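Alpha,alpha-trehalose-phosphate synthase (UDP-forming) (Burkholderia multivorans, PDB 5UOF) belongs to glycosyltransferase family 20 and probably has the GT-B architecture of two Rossmann-like domains facing each other. Local coordinates at residues N157-F167 with Y189-D199; R321-I331 with T341-K349. One frame throughout, in Å; residues are numbered along the deposited sequence. Where two conformers were deposited one is given.

How the contacts relate
Contact 1 joins two neighbouring parallel strands inside a ten-strand mixed sheet, and contact 2 packs a helix, running nearly antiparallel, on the border strand of a six-strand parallel sheet; together they illustrate the two kinds of packing, strand beside strand and helix on sheet, from which alpha/beta proteins are made. They sit on opposite sides of the chain's centre, with their own centres 36 Å apart and nearest atoms about 18 Å apart, as expected if each belongs to a different lobe of a GT-B fold. Neither contact includes the sodium ion's ligands, Arg360, Ser362 and Gln385, which follow both along the chain.

Contact 1 (N157-F167 with Y189-D199)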
loop_
_atom_site.group_PDB
_atom_site.type_symbol
_atom_site.label_atom_id
_atom_site.label_comp_id
_atom_site.label_asym_id
_atom_site.label_seq_id
_atom_site.Cartn_x
_atom_site.Cartn_y
_atom_site.Cartn_z
ATOM N N ASN A 157 10.712 17.205 29.348
ATOM C CA ASN A 157 11.264 18.159 28.400
ATOM C C ASN A 157 10.418 18.231 27.128
ATOM O O ASN A 157 9.730 17.270 26.775
ATOM C CB ASN A 157 12.685 17.755 28.017
ATOM C CG ASN A 157 13.624 17.748 29.194
ATOM O OD1 ASN A 157 13.442 16.989 30.152
ATOM N ND2 ASN A 157 14.646 18.586 29.126
ATOM N N PRO A 158 10.480 19.348 26.403
ATOM C CA PRO A 158 9.975 19.340 25.024
ATOM C C PRO A 158 10.748 18.315 24.212
ATOM O O PRO A 158 11.980 18.304 24.217
ATOM C CB PRO A 158 10.246 20.769 24.535
ATOM C CG PRO A 158 10.423 21.586 25.799
ATOM C CD PRO A 158 11.072 20.649 26.760
ATOM N N ILE A 159 10.022 17.435 23.520
ATOM C CA ILE A 159 10.651 16.438 22.664
ATOM C C ILE A 159 9.984 16.500 21.305
ATOM O O ILE A 159 8.756 16.472 21.217
ATOM C CB ILE A 159 10.537 15.008 23.226
ATOM C CG1 ILE A 159 10.882 14.972 24.719
ATOM C CG2 ILE A 159 11.468 14.082 22.457
ATOM C CD1 ILE A 159 10.694 13.583 25.346
ATOM N N GLY A 160 10.790 16.570 20.254
ATOM C CA GLY A 160 10.283 16.550 18.896
ATOM C C GLY A 160 10.793 15.339 18.143
ATOM O O GLY A 160 11.877 14.822 18.419
ATOM N N PHE A 161 10.000 14.896 17.169
ATOM C CA PHE A 161 10.359 13.785 16.301
ATOM C C PHE A 161 10.308 14.283 14.871
ATOM O O PHE A 161 9.405 15.041 14.513
ATOM C CB PHE A 161 9.374 12.598 16.474
ATOM C CG PHE A 161 9.718 11.378 15.647
ATOM C CD1 PHE A 161 10.850 10.619 15.933
ATOM C CD2 PHE A 161 8.883 10.964 14.611
ATOM C CE1 PHE A 161 11.160 9.489 15.181
ATOM C CE2 PHE A 161 9.190 9.831 13.856
ATOM C CZ PHE A 161 10.324 9.097 14.138
ATOM N N PHE A 162 11.283 13.882 14.057
ATOM C CA PHE A 162 11.187 14.101 12.616
ATOM C C PHE A 162 11.370 12.777 11.895
ATOM O O PHE A 162 12.396 12.106 12.059
ATOM C CB PHE A 162 12.199 15.127 12.097
ATOM C CG PHE A 162 11.972 15.460 10.644
ATOM C CD1 PHE A 162 10.954 16.326 10.292
ATOM C CD2 PHE A 162 12.702 14.835 9.632
ATOM C CE1 PHE A 162 10.685 16.600 8.957
ATOM C CE2 PHE A 162 12.453 15.125 8.298
ATOM C CZ PHE A 162 11.440 16.005 7.959
ATOM N N LEU A 163 10.373 12.408 11.095
ATOM C CA LEU A 163 10.417 11.203 10.280
ATOM C C LEU A 163 10.987 11.547 8.907
ATOM O O LEU A 163 10.414 12.363 8.180
ATOM C CB LEU A 163 9.015 10.613 10.140
ATOM C CG LEU A 163 8.960 9.239 9.474
ATOM C CD1 LEU A 163 9.604 8.181 10.407
ATOM C CD2 LEU A 163 7.501 8.893 9.162
ATOM N N HIS A 164 12.114 10.929 8.552
ATOM C CA HIS A 164 12.747 11.226 7.273
ATOM C C HIS A 164 12.170 10.420 6.114
ATOM O O HIS A 164 12.336 10.816 4.955
ATOM C CB HIS A 164 14.252 10.981 7.360
ATOM C CG HIS A 164 14.956 11.906 8.300
ATOM N ND1 HIS A 164 15.884 12.832 7.870
ATOM C CD2 HIS A 164 14.858 12.062 9.640
ATOM C CE1 HIS A 164 16.329 13.516 8.910
ATOM N NE2 HIS A 164 15.733 13.061 9.997
ATOM N N ILE A 165 11.490 9.314 6.400
ATOM C CA ILE A 165 10.901 8.449 5.377
ATOM C C ILE A 165 9.410 8.768 5.286
ATOM O O ILE A 165 8.906 9.562 6.094
ATOM C CB ILE A 165 11.169 6.969 5.711
ATOM C CG1 ILE A 165 10.488 6.575 7.022
ATOM C CG2 ILE A 165 12.673 6.719 5.805
ATOM C CD1 ILE A 165 10.486 5.078 7.243
ATOM N N PRO A 166 8.675 8.226 4.312
ATOM C CA PRO A 166 7.234 8.507 4.233
ATOM C C PRO A 166 6.492 7.996 5.456
ATOM O O PRO A 166 6.963 7.116 6.175
ATOM C CB PRO A 166 6.790 7.746 2.973
ATOM C CG PRO A 166 8.073 7.551 2.165
ATOM C CD PRO A 166 9.107 7.307 3.247
ATOM N N PHE A 167 5.319 8.579 5.706
ATOM C CA PHE A 167 4.397 7.967 6.661
ATOM C C PHE A 167 3.191 7.460 5.891
ATOM O O PHE A 167 2.492 8.259 5.248
ATOM C CB PHE A 167 3.964 8.930 7.765
ATOM C CG PHE A 167 3.308 8.234 8.915
ATOM C CD1 PHE A 167 4.082 7.611 9.875
ATOM C CD2 PHE A 167 1.923 8.159 9.013
ATOM C CE1 PHE A 167 3.483 6.928 10.937
ATOM C CE2 PHE A 167 1.323 7.488 10.079
ATOM C CZ PHE A 167 2.107 6.883 11.043
ATOM N N TYR A 189 5.650 12.581 21.666
ATOM C CA TYR A 189 6.349 13.796 21.267
ATOM C C TYR A 189 5.443 15.016 21.383
ATOM O O TYR A 189 4.237 14.945 21.139
ATOM C CB TYR A 189 6.852 13.671 19.820
ATOM C CG TYR A 189 7.877 12.576 19.655
ATOM C CD1 TYR A 189 9.216 12.813 19.953
ATOM C CD2 TYR A 189 7.509 11.295 19.218
ATOM C CE1 TYR A 189 10.172 11.818 19.824
ATOM C CE2 TYR A 189 8.456 10.285 19.097
ATOM C CZ TYR A 189 9.786 10.552 19.412
ATOM O OH TYR A 189 10.745 9.567 19.310
ATOM N N ASP A 190 6.041 16.155 21.758
ATOM C CA ASP A 190 5.312 17.417 21.685
ATOM C C ASP A 190 5.203 17.919 20.256
ATOM O O ASP A 190 4.245 18.625 19.924
ATOM C CB ASP A 190 5.993 18.476 22.546
ATOM C CG ASP A 190 6.129 18.031 23.966
ATOM O OD1 ASP A 190 5.088 17.928 24.647
ATOM O OD2 ASP A 190 7.268 17.731 24.373
ATOM N N VAL A 191 6.172 17.574 19.412
ATOM C CA VAL A 191 6.165 17.922 17.998
ATOM C C VAL A 191 6.489 16.667 17.199
ATOM O O VAL A 191 7.498 15.999 17.462
ATOM C CB VAL A 191 7.177 19.038 17.669
ATOM C CG1 VAL A 191 7.094 19.412 16.180
ATOM C CG2 VAL A 191 6.961 20.276 18.562
ATOM N N THR A 192 5.629 16.336 16.241
ATOM C CA THR A 192 5.845 15.214 15.334
ATOM C C THR A 192 5.901 15.773 13.919
ATOM O O THR A 192 4.880 16.222 13.386
ATOM C CB THR A 192 4.739 14.172 15.494
ATOM O OG1 THR A 192 4.703 13.739 16.861
ATOM C CG2 THR A 192 5.003 12.979 14.616
ATOM N N GLY A 193 7.088 15.759 13.323
ATOM C CA GLY A 193 7.318 16.375 12.029
ATOM C C GLY A 193 7.501 15.342 10.940
ATOM O O GLY A 193 8.053 14.262 11.173
ATOM N N PHE A 194 7.031 15.696 9.744
ATOM C CA PHE A 194 7.048 14.837 8.574
ATOM C C PHE A 194 7.655 15.576 7.389
ATOM O O PHE A 194 7.777 16.802 7.387
ATOM C CB PHE A 194 5.631 14.372 8.214
ATOM C CG PHE A 194 4.963 13.591 9.309
ATOM C CD1 PHE A 194 5.136 12.226 9.391
ATOM C CD2 PHE A 194 4.187 14.235 10.260
ATOM C CE1 PHE A 194 4.538 11.498 10.411
ATOM C CE2 PHE A 194 3.584 13.522 11.277
ATOM C CZ PHE A 194 3.756 12.147 11.343
ATOM N N GLN A 195 7.997 14.813 6.349
ATOM C CA GLN A 195 8.569 15.432 5.156
ATOM C C GLN A 195 7.533 16.262 4.401
ATOM O O GLN A 195 7.822 17.390 3.979
ATOM C CB GLN A 195 9.182 14.366 4.240
ATOM C CG GLN A 195 10.461 13.707 4.823
ATOM C CD GLN A 195 11.747 14.500 4.548
ATOM O OE1 GLN A 195 11.721 15.714 4.310
ATOM N NE2 GLN A 195 12.878 13.799 4.561
ATOM N N THR A 196 6.328 15.716 4.182
ATOM C CA THR A 196 5.371 16.362 3.286
ATOM C C THR A 196 4.004 16.476 3.945
ATOM O O THR A 196 3.716 15.805 4.934
ATOM C CB THR A 196 5.210 15.595 1.964
ATOM O OG1 THR A 196 4.582 14.328 2.207
ATOM C CG2 THR A 196 6.565 15.376 1.281
ATOM N N ASP A 197 3.157 17.338 3.364
ATOM C CA ASP A 197 1.786 17.453 3.851
ATOM C C ASP A 197 1.062 16.116 3.786
ATOM O O ASP A 197 0.244 15.813 4.659
ATOM C CB ASP A 197 1.019 18.503 3.047
ATOM C CG ASP A 197 -0.308 18.868 3.688
ATOM O OD1 ASP A 197 -0.295 19.413 4.814
ATOM O OD2 ASP A 197 -1.362 18.609 3.073
ATOM N N ALA A 198 1.354 15.307 2.768
ATOM C CA ALA A 198 0.699 14.011 2.639
ATOM C C ALA A 198 1.049 13.100 3.805
ATOM O O ALA A 198 0.183 12.385 4.317
ATOM C CB ALA A 198 1.083 13.359 1.311
ATOM N N ASP A 199 2.323 13.101 4.229
ATOM C CA ASP A 199 2.723 12.321 5.398
ATOM C C ASP A 199 2.000 12.818 6.644
ATOM O O ASP A 199 1.484 12.026 7.440
ATOM C CB ASP A 199 4.242 12.414 5.602
ATOM C CG ASP A 199 5.027 11.901 4.415
ATOM O OD1 ASP A 199 4.686 10.814 3.901
ATOM O OD2 ASP A 199 5.986 12.589 4.001
HETATM O O HOH W 1 7.903 12.033 6.859
#
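In the ten-strand mixed sheet, probably that of one Rossmann-like lobe of a GT-B fold, strands 159-162 and 191-194 run parallel. Phe161, level with Thr192, bonds to the residues flanking it: its N donates to Val191 O (2.7 Å) and its O accepts from Gly193 N. Leu163 N then reaches Gly193 O with a nearly straight bond (172°). At the start of the pair, Asp190 OD2 takes Ile159 N through its anti lone pair at 2.9 Å; Arg151 and Arg226 bridge the same carboxylate, which probably favours its charged form.

The face bearing Phe161 is packed by Tyr189, over whose ring centre Phe161 CB sits 3.3 Å from the centroid, a CH-pi contact, while Ile159 CG2 touches CD1 of that ring. Parallel strands need a crossover, and here residues between the two segments, largely helical, supply it. On the other face Phe162, its CG anti to the backbone N (chi1 -173°), swings its ring past Gly193, so that CE1 comes 3.3 Å from Phe194 O.

Beyond the strands, Gln195 bends at chi2 to carry NE2 to His164 O (3.1 Å), and Phe194 turns its ring edge toward the face of Phe167 in an offset edge-to-face pair. Thr196 and Asp199 form the capping box of helix 197-209; Asp199 OD1 also receives Phe167 N at 2.9 Å, from above the carboxylate plane.

Contact 2 (R321-I331 with T341-K349); sequences RETLEGEAGRI and TPIQYLNRK. With EDO (1,2-ethanediol), chain N; EDO (1,2-ethanediol), chain O.
Arg321 lies over Asn347 at one end of this helix-on-strand contact, and its side chain can be followed outward from CB. With CG anti to the backbone N (chi1 178°) and the chain extended as far as NE, it leaves the helix toward the end of the strand. CG passes 4.0 Å from Tyr345 OH, and CD lies beside the amide of Asn347. At NE the flat group begins: it stacks on the Asn347 amide with the planes 22° apart, and Asn347 OD1 sits over one face, 3.3 Å from Arg321 NE. The angle there is too poor for a hydrogen bond; Arg321 NE donates instead within the guanidinium plane to Glu325 OE1 at 2.9 Å, a straight salt bridge that meets the oxygen from above the carboxylate plane. CZ lies against Asn347 CG and OD1, and NH2 is also near OD1. NH1 passes Asn347 CB and donates to a water that in turn donates to Asn347 O; Arg321 NH1 is also hydrogen-bonded to Tyr317 OH. Asn347 is the centre of an inverse gamma turn.

Helix 314-335 and strand 343-346 are consecutive parts of a beta-alpha-beta unit that starts with strand 301-306, and their short segments run nearly antiparallel, at 158°, with axes 9.0 Å apart. Tyr345 projects from the strand toward the helix: Glu325 CG meets its ring edge at CE2 (3.7 Å), while Leu324 CD1 touches its hydroxyl. Asn347 ND2 donates to that hydroxyl, Tyr345 OH, at 2.7 Å, a bond that should help to fix the amide's orientation against the guanidinium. Farther along the helix the contact becomes wholly apolar, with Ala328 CB facing Ile343 and Tyr345, and Ile331 CG2 lying 3.7 Å from Ile343 CD1.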
loop_
_atom_site.group_PDB
_atom_site.type_symbol
_atom_site.label_atom_id
_atom_site.label_comp_id
_atom_site.label_asym_id
_atom_site.label_seq_id
_atom_site.Cartn_x
_atom_site.Cartn_y
_atom_site.Cartn_z
ATOM N N ARG A 321 21.653 -6.042 -6.509
ATOM C CA ARG A 321 22.809 -5.860 -7.383
ATOM C C ARG A 321 22.835 -6.916 -8.486
ATOM O O ARG A 321 23.070 -6.595 -9.657
ATOM C CB ARG A 321 24.094 -5.895 -6.556
ATOM C CG ARG A 321 25.348 -5.756 -7.383
ATOM C CD ARG A 321 26.563 -5.514 -6.511
ATOM N NE ARG A 321 27.775 -5.453 -7.326
ATOM C CZ ARG A 321 28.945 -4.989 -6.904
ATOM N NH1 ARG A 321 29.073 -4.531 -5.661
ATOM N NH2 ARG A 321 29.985 -4.974 -7.732
ATOM N N GLU A 322 22.555 -8.173 -8.140
ATOM C CA GLU A 322 22.547 -9.225 -9.154
ATOM C C GLU A 322 21.481 -8.955 -10.208
ATOM O O GLU A 322 21.728 -9.110 -11.412
ATOM C CB GLU A 322 22.321 -10.592 -8.502
ATOM C CG GLU A 322 22.011 -11.686 -9.513
ATOM C CD GLU A 322 22.178 -13.083 -8.944
ATOM O OE1 GLU A 322 23.042 -13.271 -8.061
ATOM O OE2 GLU A 322 21.445 -13.994 -9.381
ATOM N N THR A 323 20.290 -8.536 -9.770
ATOM C CA THR A 323 19.216 -8.233 -10.704
ATOM C C THR A 323 19.612 -7.109 -11.647
ATOM O O THR A 323 19.389 -7.206 -12.859
ATOM C CB THR A 323 17.949 -7.870 -9.935
ATOM O OG1 THR A 323 17.521 -8.999 -9.159
ATOM C CG2 THR A 323 16.853 -7.493 -10.889
ATOM N N LEU A 324 20.231 -6.045 -11.110
ATOM C CA LEU A 324 20.586 -4.892 -11.937
ATOM C C LEU A 324 21.738 -5.208 -12.876
ATOM O O LEU A 324 21.779 -4.707 -14.006
ATOM C CB LEU A 324 20.952 -3.695 -11.061
ATOM C CG LEU A 324 19.823 -3.091 -10.236
ATOM C CD1 LEU A 324 20.358 -1.892 -9.465
ATOM C CD2 LEU A 324 18.668 -2.680 -11.153
ATOM N N GLU A 325 22.703 -6.010 -12.418
ATOM C CA GLU A 325 23.770 -6.430 -13.319
ATOM C C GLU A 325 23.207 -7.220 -14.494
ATOM O O GLU A 325 23.648 -7.043 -15.633
ATOM C CB GLU A 325 24.822 -7.235 -12.551
ATOM C CG GLU A 325 25.671 -6.335 -11.659
ATOM C CD GLU A 325 26.545 -7.065 -10.649
ATOM O OE1 GLU A 325 27.427 -6.391 -10.074
ATOM O OE2 GLU A 325 26.356 -8.279 -10.408
ATOM N N GLY A 326 22.212 -8.073 -14.241
ATOM C CA GLY A 326 21.589 -8.804 -15.334
ATOM C C GLY A 326 20.852 -7.891 -16.296
ATOM O O GLY A 326 20.918 -8.078 -17.516
ATOM N N GLU A 327 20.141 -6.891 -15.762
ATOM C CA GLU A 327 19.424 -5.945 -16.615
ATOM C C GLU A 327 20.392 -5.099 -17.436
ATOM O O GLU A 327 20.206 -4.923 -18.648
ATOM C CB GLU A 327 18.508 -5.057 -15.766
ATOM C CG GLU A 327 17.200 -5.713 -15.349
ATOM C CD GLU A 327 16.394 -6.200 -16.537
ATOM O OE1 GLU A 327 16.474 -7.399 -16.868
ATOM O OE2 GLU A 327 15.702 -5.374 -17.163
ATOM N N ALA A 328 21.429 -4.557 -16.796
ATOM C CA ALA A 328 22.437 -3.811 -17.544
ATOM C C ALA A 328 23.097 -4.698 -18.594
ATOM O O ALA A 328 23.308 -4.271 -19.736
ATOM C CB ALA A 328 23.479 -3.223 -16.586
ATOM N N GLY A 329 23.419 -5.940 -18.226
ATOM C CA GLY A 329 24.006 -6.855 -19.188
ATOM C C GLY A 329 23.106 -7.098 -20.381
ATOM O O GLY A 329 23.569 -7.144 -21.525
ATOM N N ARG A 330 21.803 -7.256 -20.134
ATOM C CA ARG A 330 20.876 -7.490 -21.236
ATOM C C ARG A 330 20.748 -6.252 -22.119
ATOM O O ARG A 330 20.783 -6.352 -23.349
ATOM C CB ARG A 330 19.510 -7.905 -20.693
ATOM C CG ARG A 330 18.515 -8.275 -21.776
ATOM C CD ARG A 330 17.161 -8.610 -21.173
ATOM N NE ARG A 330 16.651 -7.504 -20.370
ATOM C CZ ARG A 330 16.115 -6.410 -20.891
ATOM N NH1 ARG A 330 16.025 -6.296 -22.210
ATOM N NH2 ARG A 330 15.681 -5.436 -20.096
ATOM N N ILE A 331 20.601 -5.076 -21.507
ATOM C CA ILE A 331 20.376 -3.855 -22.278
ATOM C C ILE A 331 21.629 -3.462 -23.047
ATOM O O ILE A 331 21.558 -3.063 -24.222
ATOM C CB ILE A 331 19.884 -2.735 -21.343
ATOM C CG1 ILE A 331 18.503 -3.093 -20.781
ATOM C CG2 ILE A 331 19.834 -1.398 -22.059
ATOM C CD1 ILE A 331 18.062 -2.204 -19.599
ATOM N N THR A 341 28.882 2.060 -24.622
ATOM C CA THR A 341 28.219 1.310 -23.561
ATOM C C THR A 341 26.953 2.070 -23.171
ATOM O O THR A 341 27.055 3.163 -22.592
ATOM C CB THR A 341 29.150 1.145 -22.347
ATOM O OG1 THR A 341 30.225 0.249 -22.675
ATOM C CG2 THR A 341 28.396 0.585 -21.140
ATOM N N PRO A 342 25.751 1.574 -23.507
ATOM C CA PRO A 342 24.525 2.337 -23.192
ATOM C C PRO A 342 24.341 2.647 -21.711
ATOM O O PRO A 342 23.966 3.779 -21.361
ATOM C CB PRO A 342 23.409 1.423 -23.720
ATOM C CG PRO A 342 24.058 0.665 -24.852
ATOM C CD PRO A 342 25.505 0.477 -24.459
ATOM N N ILE A 343 24.559 1.672 -20.831
ATOM C CA ILE A 343 24.359 1.846 -19.394
ATOM C C ILE A 343 25.684 1.568 -18.701
ATOM O O ILE A 343 26.174 0.430 -18.709
ATOM C CB ILE A 343 23.258 0.940 -18.830
ATOM C CG1 ILE A 343 21.908 1.281 -19.459
ATOM C CG2 ILE A 343 23.166 1.124 -17.301
ATOM C CD1 ILE A 343 20.756 0.407 -18.913
ATOM N N GLN A 344 26.268 2.609 -18.111
ATOM C CA GLN A 344 27.404 2.444 -17.207
ATOM C C GLN A 344 26.855 2.303 -15.797
ATOM O O GLN A 344 26.253 3.240 -15.268
ATOM C CB GLN A 344 28.355 3.635 -17.295
ATOM C CG GLN A 344 28.913 3.836 -18.682
ATOM C CD GLN A 344 29.723 5.113 -18.788
ATOM O OE1 GLN A 344 29.445 5.970 -19.639
ATOM N NE2 GLN A 344 30.728 5.249 -17.925
ATOM N N TYR A 345 27.047 1.134 -15.196
ATOM C CA TYR A 345 26.481 0.832 -13.889
ATOM C C TYR A 345 27.646 0.640 -12.926
ATOM O O TYR A 345 28.409 -0.329 -13.040
ATOM C CB TYR A 345 25.568 -0.396 -13.963
ATOM C CG TYR A 345 25.139 -0.914 -12.625
ATOM C CD1 TYR A 345 24.806 -0.047 -11.595
ATOM C CD2 TYR A 345 25.077 -2.280 -12.385
ATOM C CE1 TYR A 345 24.433 -0.526 -10.360
ATOM C CE2 TYR A 345 24.703 -2.765 -11.157
ATOM C CZ TYR A 345 24.380 -1.884 -10.156
ATOM O OH TYR A 345 24.017 -2.371 -8.935
ATOM N N LEU A 346 27.789 1.584 -11.993
ATOM C CA LEU A 346 28.990 1.738 -11.178
ATOM C C LEU A 346 28.620 1.536 -9.718
ATOM O O LEU A 346 27.946 2.384 -9.123
ATOM C CB LEU A 346 29.601 3.123 -11.397
ATOM C CG LEU A 346 30.125 3.317 -12.824
ATOM C CD1 LEU A 346 30.335 4.797 -13.139
ATOM C CD2 LEU A 346 31.422 2.529 -12.990
ATOM N N ASN A 347 29.082 0.423 -9.144
ATOM C CA ASN A 347 28.854 0.098 -7.736
ATOM C C ASN A 347 29.995 0.695 -6.912
ATOM O O ASN A 347 30.830 -0.006 -6.339
ATOM C CB ASN A 347 28.766 -1.412 -7.552
ATOM C CG ASN A 347 27.559 -2.012 -8.235
ATOM O OD1 ASN A 347 27.679 -2.756 -9.214
ATOM N ND2 ASN A 347 26.383 -1.693 -7.721
ATOM N N ARG A 348 30.023 2.030 -6.880
ATOM C CA ARG A 348 31.179 2.783 -6.420
ATOM C C ARG A 348 30.737 4.007 -5.630
ATOM O O ARG A 348 29.682 4.594 -5.888
ATOM C CB ARG A 348 32.051 3.284 -7.591
ATOM C CG ARG A 348 32.412 2.245 -8.626
ATOM C CD ARG A 348 33.600 1.413 -8.182
ATOM N NE ARG A 348 33.891 0.342 -9.130
ATOM C CZ ARG A 348 33.616 -0.941 -8.913
ATOM N NH1 ARG A 348 33.052 -1.321 -7.771
ATOM N NH2 ARG A 348 33.902 -1.846 -9.840
ATOM N N LYS A 349 31.592 4.407 -4.701
ATOM C CA LYS A 349 31.410 5.622 -3.921
ATOM C C LYS A 349 32.271 6.731 -4.516
ATOM O O LYS A 349 33.479 6.552 -4.703
ATOM C CB LYS A 349 31.784 5.378 -2.457
ATOM C CG LYS A 349 31.965 6.638 -1.616
ATOM C CD LYS A 349 30.639 7.323 -1.316
ATOM C CE LYS A 349 30.835 8.550 -0.427
ATOM N NZ LYS A 349 31.397 8.209 0.919
HETATM C C1 EDO N . 32.517 1.373 -25.285
HETATM O O1 EDO N . 31.875 0.197 -24.772
HETATM C C2 EDO N . 33.940 1.460 -24.750
HETATM O O2 EDO N . 33.894 1.410 -23.320
HETATM C C1 EDO O . 35.801 5.509 -6.655
HETATM O O1 EDO O . 35.244 4.484 -5.827
HETATM C C2 EDO O . 36.631 4.823 -7.726
HETATM O O2 EDO O . 37.839 5.561 -7.915
HETATM O O HOH W 2 31.393 -2.455 -5.330
#